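Local coordinates for nuclear protein localization protein 4 homolog (Drosophila melanogaster, PDB 4RV0) that probably forms part of a complex that binds ubiquitinated proteins and is needed to export misfolded proteins from the endoplasmic reticulum for proteasomal degradation, at residues K9-K21 against V67-L79. Sequence-based numbering, arbitrary orientation.
Sequences KILIRVQSAEGIK and VGTSLRHGDMVYL
Arg-13 and Gln-15 pair alternately with Asp-75, Val-77 and Leu-79 through the backbone: Arg-13 N gives to Asp-75 O and Arg-13 O receives Val-77 N, then Gln-15 N gives to Val-77 O and Gln-15 O receives Leu-79 N at 2.8 Å. Strands 10-16 and 76-79 run parallel, their axes 32° apart. Ahead of them, Gly-74 N, in the type II turn from Arg-72 to Asp-75, donates to Leu-11 O (2.7 Å). The imidazole of His-73 continues the pairing in place of a backbone carbonyl: its ND1 accepts from Leu-11 N at 3.0 Å, the donor tilted a little out of the ring plane. This parallel pairing of the first and last strands lies at the middle of a 2-1-4-3 mixed sheet, the ubiquitin-like beta-grasp fold of the N-terminal domain of Npl4. On the face toward helix 31-41, Val-14 CG2 meets Val-77 CG2 while Val-14 CG1 reaches Leu-79 CB at 4.0 Å; Val-38 of the helix packs on both Val-14 and Leu-79. Further along, Ile-12 crosses Leu-71 at about a right angle, CD1 to CB 3.8 Å, and Ile-10 CD1 touches Val-67 CG1. On the other face Arg-13 bends at chi2 (133°) and chi3 (78°), which brings NH1 back to Gly-74 O at 2.7 Å, nearly in line with the carbonyl. Selenomethionine Met-76 lies over one guanidinium face, SE 3.9 Å above the plane and displaced toward its rim, and also touches Ile-20 CD1. With an alanine here in place of Arg-13, Gly-74 O would probably be left without this donor, Met-76 without the flat group beneath it, and an acidic side chain of another protein's chain without its salt bridge to NH2. Nearby, Gln-15 CB rests obliquely against Tyr-78 CD1, 3.7 Å away.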
ATOM      1  N   LYS B   9      -8.168  23.372   1.426  1.00 23.32           N
ATOM      2  CA  LYS B   9      -8.318  21.986   1.885  1.00 23.57           C
ATOM      3  C   LYS B   9      -7.048  21.126   1.950  1.00 21.94           C
ATOM      4  O   LYS B   9      -6.128  21.273   1.146  1.00 20.32           O
ATOM      5  CB  LYS B   9      -9.389  21.261   1.065  1.00 22.46           C
ATOM      6  CG  LYS B   9     -10.782  21.837   1.233  1.00 24.58           C
ATOM      7  CD  LYS B   9     -11.825  20.835   0.764  1.00 31.38           C
ATOM      8  CE  LYS B   9     -13.218  21.438   0.782  1.00 33.75           C
ATOM      9  NZ  LYS B   9     -13.511  22.106  -0.512  1.00 39.73           N
ATOM     10  N   ILE B  10      -7.018  20.217   2.919  1.00 20.40           N
ATOM     11  CA  ILE B  10      -5.945  19.231   3.011  1.00 18.49           C
ATOM     12  C   ILE B  10      -6.481  17.819   2.747  1.00 21.59           C
ATOM     13  O   ILE B  10      -7.698  17.597   2.671  1.00 18.35           O
ATOM     14  CB  ILE B  10      -5.226  19.260   4.383  1.00 17.16           C
ATOM     15  CG1 ILE B  10      -6.178  18.849   5.505  1.00 14.16           C
ATOM     16  CG2 ILE B  10      -4.597  20.635   4.641  1.00 18.94           C
ATOM     17  CD1 ILE B  10      -5.481  18.586   6.815  1.00 17.62           C
ATOM     18  N   LEU B  11      -5.562  16.869   2.601  1.00 19.18           N
ATOM     19  CA  LEU B  11      -5.929  15.486   2.352  1.00 14.39           C
ATOM     20  C   LEU B  11      -5.710  14.652   3.597  1.00 13.68           C
ATOM     21  O   LEU B  11      -4.601  14.619   4.152  1.00 13.08           O
ATOM     22  CB  LEU B  11      -5.123  14.902   1.175  1.00 14.26           C
ATOM     23  CG  LEU B  11      -5.133  13.365   1.171  1.00 15.38           C
ATOM     24  CD1 LEU B  11      -6.519  12.843   0.850  1.00 18.31           C
ATOM     25  CD2 LEU B  11      -4.146  12.780   0.199  1.00 19.31           C
ATOM     26  N   ILE B  12      -6.765  13.974   4.038  1.00 13.18           N
ATOM     27  CA  ILE B  12      -6.638  12.996   5.114  1.00 11.40           C
ATOM     28  C   ILE B  12      -6.948  11.622   4.548  1.00 11.54           C
ATOM     29  O   ILE B  12      -7.995  11.427   3.910  1.00 11.98           O
ATOM     30  CB  ILE B  12      -7.584  13.274   6.294  1.00 11.60           C
ATOM     31  CG1 ILE B  12      -7.262  14.630   6.931  1.00 11.96           C
ATOM     32  CG2 ILE B  12      -7.480  12.156   7.322  1.00  8.03           C
ATOM     33  CD1 ILE B  12      -5.822  14.750   7.433  1.00 13.01           C
ATOM     34  N   ARG B  13      -6.045  10.673   4.775  1.00  9.25           N
ATOM     35  CA  ARG B  13      -6.224   9.327   4.251  1.00 11.42           C
ATOM     36  C   ARG B  13      -6.765   8.414   5.331  1.00  8.50           C
ATOM     37  O   ARG B  13      -6.234   8.352   6.438  1.00  8.81           O
ATOM     38  CB  ARG B  13      -4.912   8.778   3.702  1.00 10.28           C
ATOM     39  CG  ARG B  13      -4.299   9.634   2.608  1.00 12.54           C
ATOM     40  CD  ARG B  13      -2.795   9.843   2.889  1.00 15.46           C
ATOM     41  NE  ARG B  13      -2.044   8.664   2.508  1.00 13.41           N
ATOM     42  CZ  ARG B  13      -0.918   8.225   3.067  1.00 13.09           C
ATOM     43  NH1 ARG B  13      -0.351   8.858   4.083  1.00 13.05           N
ATOM     44  NH2 ARG B  13      -0.353   7.125   2.586  1.00 10.13           N
ATOM     45  N   VAL B  14      -7.829   7.699   5.000  1.00  5.67           N
ATOM     46  CA  VAL B  14      -8.447   6.806   5.965  1.00  5.24           C
ATOM     47  C   VAL B  14      -8.246   5.361   5.563  1.00  5.75           C
ATOM     48  O   VAL B  14      -8.822   4.910   4.577  1.00  8.17           O
ATOM     49  CB  VAL B  14      -9.943   7.066   6.097  1.00  5.35           C
ATOM     50  CG1 VAL B  14     -10.537   6.106   7.140  1.00  5.90           C
ATOM     51  CG2 VAL B  14     -10.206   8.530   6.445  1.00  4.73           C
ATOM     52  N   GLN B  15      -7.436   4.647   6.334  1.00  5.34           N
ATOM     53  CA  GLN B  15      -7.214   3.220   6.121  1.00  6.92           C
ATOM     54  C   GLN B  15      -8.297   2.393   6.801  1.00  7.26           C
ATOM     55  O   GLN B  15      -8.534   2.527   8.000  1.00  7.07           O
ATOM     56  CB  GLN B  15      -5.839   2.815   6.644  1.00  7.56           C
ATOM     57  CG  GLN B  15      -5.518   1.306   6.567  1.00 13.16           C
ATOM     58  CD  GLN B  15      -5.180   0.825   5.164  1.00  9.64           C
ATOM     59  OE1 GLN B  15      -4.061   1.001   4.691  1.00  9.97           O
ATOM     60  NE2 GLN B  15      -6.146   0.202   4.499  1.00  6.50           N
ATOM     61  N   SER B  16      -9.003   1.594   6.015  1.00  8.54           N
ATOM     62  CA  SER B  16      -9.923   0.606   6.561  1.00  8.10           C
ATOM     63  C   SER B  16      -9.662  -0.744   5.883  1.00 10.51           C
ATOM     64  O   SER B  16      -8.752  -0.862   5.048  1.00  8.68           O
ATOM     65  CB  SER B  16     -11.370   1.064   6.355  1.00  9.40           C
ATOM     66  OG  SER B  16     -11.744   0.956   4.999  1.00 10.54           O
ATOM     67  N   ALA B  17     -10.459  -1.756   6.217  1.00 11.03           N
ATOM     68  CA  ALA B  17     -10.340  -3.049   5.540  1.00  9.33           C
ATOM     69  C   ALA B  17     -10.782  -2.991   4.078  1.00  7.35           C
ATOM     70  O   ALA B  17     -10.526  -3.916   3.323  1.00  6.62           O
ATOM     71  CB  ALA B  17     -11.118  -4.123   6.292  1.00 10.72           C
ATOM     72  N   GLU B  18     -11.458  -1.914   3.692  1.00  7.10           N
ATOM     73  CA  GLU B  18     -11.892  -1.729   2.304  1.00  8.45           C
ATOM     74  C   GLU B  18     -10.875  -0.991   1.444  1.00  7.70           C
ATOM     75  O   GLU B  18     -11.031  -0.883   0.210  1.00  6.09           O
ATOM     76  CB  GLU B  18     -13.208  -0.957   2.245  1.00 10.64           C
ATOM     77  CG  GLU B  18     -14.397  -1.674   2.844  1.00 16.27           C
ATOM     78  CD  GLU B  18     -14.737  -2.927   2.077  1.00 17.58           C
ATOM     79  OE1 GLU B  18     -15.024  -2.826   0.866  1.00 21.80           O
ATOM     80  OE2 GLU B  18     -14.733  -4.008   2.702  1.00 24.80           O
ATOM     81  N   GLY B  19      -9.829  -0.483   2.080  1.00  7.04           N
ATOM     82  CA  GLY B  19      -8.780   0.205   1.335  1.00  8.94           C
ATOM     83  C   GLY B  19      -8.398   1.537   1.955  1.00  9.71           C
ATOM     84  O   GLY B  19      -8.588   1.753   3.158  1.00  8.27           O
ATOM     85  N   ILE B  20      -7.883   2.441   1.129  1.00  6.86           N
ATOM     86  CA  ILE B  20      -7.472   3.756   1.604  1.00  9.18           C
ATOM     87  C   ILE B  20      -8.290   4.863   0.956  1.00  9.49           C
ATOM     88  O   ILE B  20      -8.076   5.206  -0.217  1.00  9.50           O
ATOM     89  CB  ILE B  20      -5.962   3.989   1.360  1.00  9.33           C
ATOM     90  CG1 ILE B  20      -5.138   2.958   2.132  1.00  9.38           C
ATOM     91  CG2 ILE B  20      -5.552   5.386   1.779  1.00  6.96           C
ATOM     92  CD1 ILE B  20      -3.649   3.022   1.804  1.00 13.59           C
ATOM     93  N   LYS B  21      -9.184   5.449   1.742  1.00  9.37           N
ATOM     94  CA  LYS B  21     -10.111   6.464   1.246  1.00  8.64           C
ATOM     95  C   LYS B  21      -9.527   7.838   1.475  1.00  8.54           C
ATOM     96  O   LYS B  21      -9.099   8.165   2.587  1.00  7.36           O
ATOM     97  CB  LYS B  21     -11.473   6.331   1.948  1.00  9.46           C
ATOM     98  CG  LYS B  21     -12.470   7.481   1.683  1.00 10.69           C
ATOM     99  CD  LYS B  21     -12.926   7.518   0.244  1.00 10.89           C
ATOM    100  CE  LYS B  21     -13.790   6.308  -0.121  1.00 14.15           C
ATOM    101  NZ  LYS B  21     -14.156   6.348  -1.583  1.00 13.70           N
ATOM    102  N   VAL B  67      -9.291  19.904  12.838  1.00 29.09           N
ATOM    103  CA  VAL B  67      -8.561  18.954  12.017  1.00 28.59           C
ATOM    104  C   VAL B  67      -7.081  19.321  12.015  1.00 25.51           C
ATOM    105  O   VAL B  67      -6.217  18.492  12.304  1.00 31.64           O
ATOM    106  CB  VAL B  67      -9.113  18.933  10.577  1.00 23.95           C
ATOM    107  CG1 VAL B  67      -8.099  18.344   9.607  1.00 18.26           C
ATOM    108  CG2 VAL B  67     -10.436  18.180  10.531  1.00 17.17           C
ATOM    109  N   GLY B  68      -6.803  20.588  11.741  1.00 24.74           N
ATOM    110  CA  GLY B  68      -5.436  21.063  11.614  1.00 30.83           C
ATOM    111  C   GLY B  68      -4.560  21.061  12.854  1.00 31.31           C
ATOM    112  O   GLY B  68      -3.341  21.172  12.737  1.00 35.00           O
ATOM    113  N   THR B  69      -5.147  20.936  14.040  1.00 29.32           N
ATOM    114  CA  THR B  69      -4.322  20.896  15.240  1.00 30.44           C
ATOM    115  C   THR B  69      -3.712  19.512  15.465  1.00 35.82           C
ATOM    116  O   THR B  69      -2.588  19.393  15.966  1.00 36.71           O
ATOM    117  CB  THR B  69      -5.072  21.382  16.510  1.00 38.21           C
ATOM    118  OG1 THR B  69      -6.167  20.507  16.816  1.00 37.03           O
ATOM    119  CG2 THR B  69      -5.584  22.808  16.321  1.00 36.65           C
ATOM    120  N   SER B  70      -4.444  18.466  15.084  1.00 33.78           N
ATOM    121  CA  SER B  70      -3.955  17.099  15.272  1.00 33.20           C
ATOM    122  C   SER B  70      -3.471  16.428  13.980  1.00 29.31           C
ATOM    123  O   SER B  70      -2.802  15.394  14.031  1.00 30.11           O
ATOM    124  CB  SER B  70      -5.018  16.235  15.966  1.00 35.67           C
ATOM    125  OG  SER B  70      -6.277  16.328  15.318  1.00 34.77           O
ATOM    126  N   LEU B  71      -3.797  17.006  12.827  1.00 27.52           N
ATOM    127  CA  LEU B  71      -3.487  16.348  11.558  1.00 20.66           C
ATOM    128  C   LEU B  71      -2.826  17.276  10.565  1.00 25.37           C
ATOM    129  O   LEU B  71      -3.108  18.475  10.524  1.00 24.64           O
ATOM    130  CB  LEU B  71      -4.765  15.791  10.930  1.00 19.78           C
ATOM    131  CG  LEU B  71      -5.538  14.750  11.740  1.00 21.33           C
ATOM    132  CD1 LEU B  71      -6.953  14.591  11.185  1.00 15.86           C
ATOM    133  CD2 LEU B  71      -4.801  13.417  11.718  1.00 22.57           C
ATOM    134  N   ARG B  72      -1.950  16.697   9.754  1.00 22.02           N
ATOM    135  CA  ARG B  72      -1.287  17.408   8.679  1.00 21.65           C
ATOM    136  C   ARG B  72      -1.685  16.836   7.323  1.00 17.50           C
ATOM    137  O   ARG B  72      -2.097  15.677   7.226  1.00 18.38           O
ATOM    138  CB  ARG B  72       0.221  17.315   8.901  1.00 24.60           C
ATOM    139  CG  ARG B  72       0.642  17.934  10.243  1.00 31.84           C
ATOM    140  CD  ARG B  72       2.123  17.779  10.492  1.00 34.24           C
ATOM    141  NE  ARG B  72       2.923  18.535   9.539  1.00 43.99           N
ATOM    142  CZ  ARG B  72       4.236  18.703   9.647  1.00 55.09           C
ATOM    143  NH1 ARG B  72       4.892  18.161  10.670  1.00 52.37           N
ATOM    144  NH2 ARG B  72       4.895  19.407   8.733  1.00 50.90           N
ATOM    145  N   HIS B  73      -1.549  17.650   6.282  1.00 12.15           N
ATOM    146  CA  HIS B  73      -1.826  17.234   4.911  1.00 15.30           C
ATOM    147  C   HIS B  73      -1.160  15.895   4.579  1.00 18.05           C
ATOM    148  O   HIS B  73       0.052  15.739   4.736  1.00 16.10           O
ATOM    149  CB  HIS B  73      -1.325  18.292   3.939  1.00 11.65           C
ATOM    150  CG  HIS B  73      -1.552  17.947   2.505  1.00 11.92           C
ATOM    151  ND1 HIS B  73      -2.809  17.783   1.968  1.00 11.52           N
ATOM    152  CD2 HIS B  73      -0.678  17.726   1.492  1.00 14.81           C
ATOM    153  CE1 HIS B  73      -2.703  17.492   0.684  1.00 15.66           C
ATOM    154  NE2 HIS B  73      -1.420  17.444   0.371  1.00 13.58           N
ATOM    155  N   GLY B  74      -1.955  14.930   4.125  1.00 18.50           N
ATOM    156  CA  GLY B  74      -1.419  13.631   3.750  1.00 14.76           C
ATOM    157  C   GLY B  74      -1.320  12.621   4.879  1.00 15.82           C
ATOM    158  O   GLY B  74      -0.907  11.481   4.647  1.00 12.10           O
ATOM    159  N   ASP B  75      -1.672  13.013   6.103  1.00 14.25           N
ATOM    160  CA  ASP B  75      -1.646  12.055   7.208  1.00 11.14           C
ATOM    161  C   ASP B  75      -2.644  10.938   6.978  1.00 13.39           C
ATOM    162  O   ASP B  75      -3.708  11.156   6.393  1.00 11.30           O
ATOM    163  CB  ASP B  75      -1.937  12.727   8.552  1.00 16.49           C
ATOM    164  CG  ASP B  75      -0.712  13.388   9.149  1.00 17.24           C
ATOM    165  OD1 ASP B  75       0.355  13.387   8.491  1.00 22.21           O
ATOM    166  OD2 ASP B  75      -0.825  13.925  10.268  1.00 27.68           O
HETATM  167  N   MSE B  76      -2.302   9.742   7.443  1.00 12.32           N
HETATM  168  CA  MSE B  76      -3.221   8.620   7.378  1.00 13.99           C
HETATM  169  C   MSE B  76      -3.769   8.324   8.762  1.00 11.21           C
HETATM  170  O   MSE B  76      -3.014   8.265   9.737  1.00 12.15           O
HETATM  171  CB  MSE B  76      -2.515   7.383   6.831  1.00 17.52           C
HETATM  172  CG  MSE B  76      -3.450   6.214   6.574  1.00 17.66           C
HETATM  173 SE   MSE B  76      -3.002   5.273   4.910  1.00 33.81          SE
HETATM  174  CE  MSE B  76      -1.227   4.641   5.408  1.00 17.51           C
ATOM    175  N   VAL B  77      -5.082   8.157   8.859  1.00  9.39           N
ATOM    176  CA  VAL B  77      -5.684   7.659  10.094  1.00 11.99           C
ATOM    177  C   VAL B  77      -6.259   6.272   9.838  1.00 11.77           C
ATOM    178  O   VAL B  77      -6.354   5.836   8.685  1.00  9.79           O
ATOM    179  CB  VAL B  77      -6.746   8.619  10.676  1.00 10.96           C
ATOM    180  CG1 VAL B  77      -6.109   9.944  11.019  1.00 11.80           C
ATOM    181  CG2 VAL B  77      -7.879   8.823   9.693  1.00  9.45           C
ATOM    182  N   TYR B  78      -6.604   5.573  10.913  1.00 10.33           N
ATOM    183  CA  TYR B  78      -6.968   4.162  10.841  1.00 12.68           C
ATOM    184  C   TYR B  78      -8.355   3.937  11.397  1.00 12.00           C
ATOM    185  O   TYR B  78      -8.652   4.308  12.539  1.00 12.56           O
ATOM    186  CB  TYR B  78      -5.923   3.291  11.563  1.00 12.40           C
ATOM    187  CG  TYR B  78      -4.561   3.446  10.936  1.00 15.87           C
ATOM    188  CD1 TYR B  78      -4.131   2.584   9.930  1.00 15.21           C
ATOM    189  CD2 TYR B  78      -3.725   4.490  11.314  1.00 15.05           C
ATOM    190  CE1 TYR B  78      -2.885   2.752   9.332  1.00 18.09           C
ATOM    191  CE2 TYR B  78      -2.488   4.663  10.727  1.00 17.89           C
ATOM    192  CZ  TYR B  78      -2.072   3.794   9.739  1.00 17.00           C
ATOM    193  OH  TYR B  78      -0.834   3.984   9.165  1.00 19.71           O
ATOM    194  N   LEU B  79      -9.198   3.327  10.580  1.00 10.05           N
ATOM    195  CA  LEU B  79     -10.578   3.117  10.955  1.00 10.01           C
ATOM    196  C   LEU B  79     -10.751   1.779  11.656  1.00 15.24           C
ATOM    197  O   LEU B  79     -10.282   0.744  11.179  1.00 11.87           O
ATOM    198  CB  LEU B  79     -11.499   3.245   9.725  1.00 11.11           C
ATOM    199  CG  LEU B  79     -13.018   3.239   9.953  1.00 16.48           C
ATOM    200  CD1 LEU B  79     -13.731   4.050   8.879  1.00 13.36           C
ATOM    201  CD2 LEU B  79     -13.591   1.813  10.000  1.00 16.17           C
TER
HETATM  202  O   HOH W   1      -7.816   0.534  10.344  1.00 16.07           O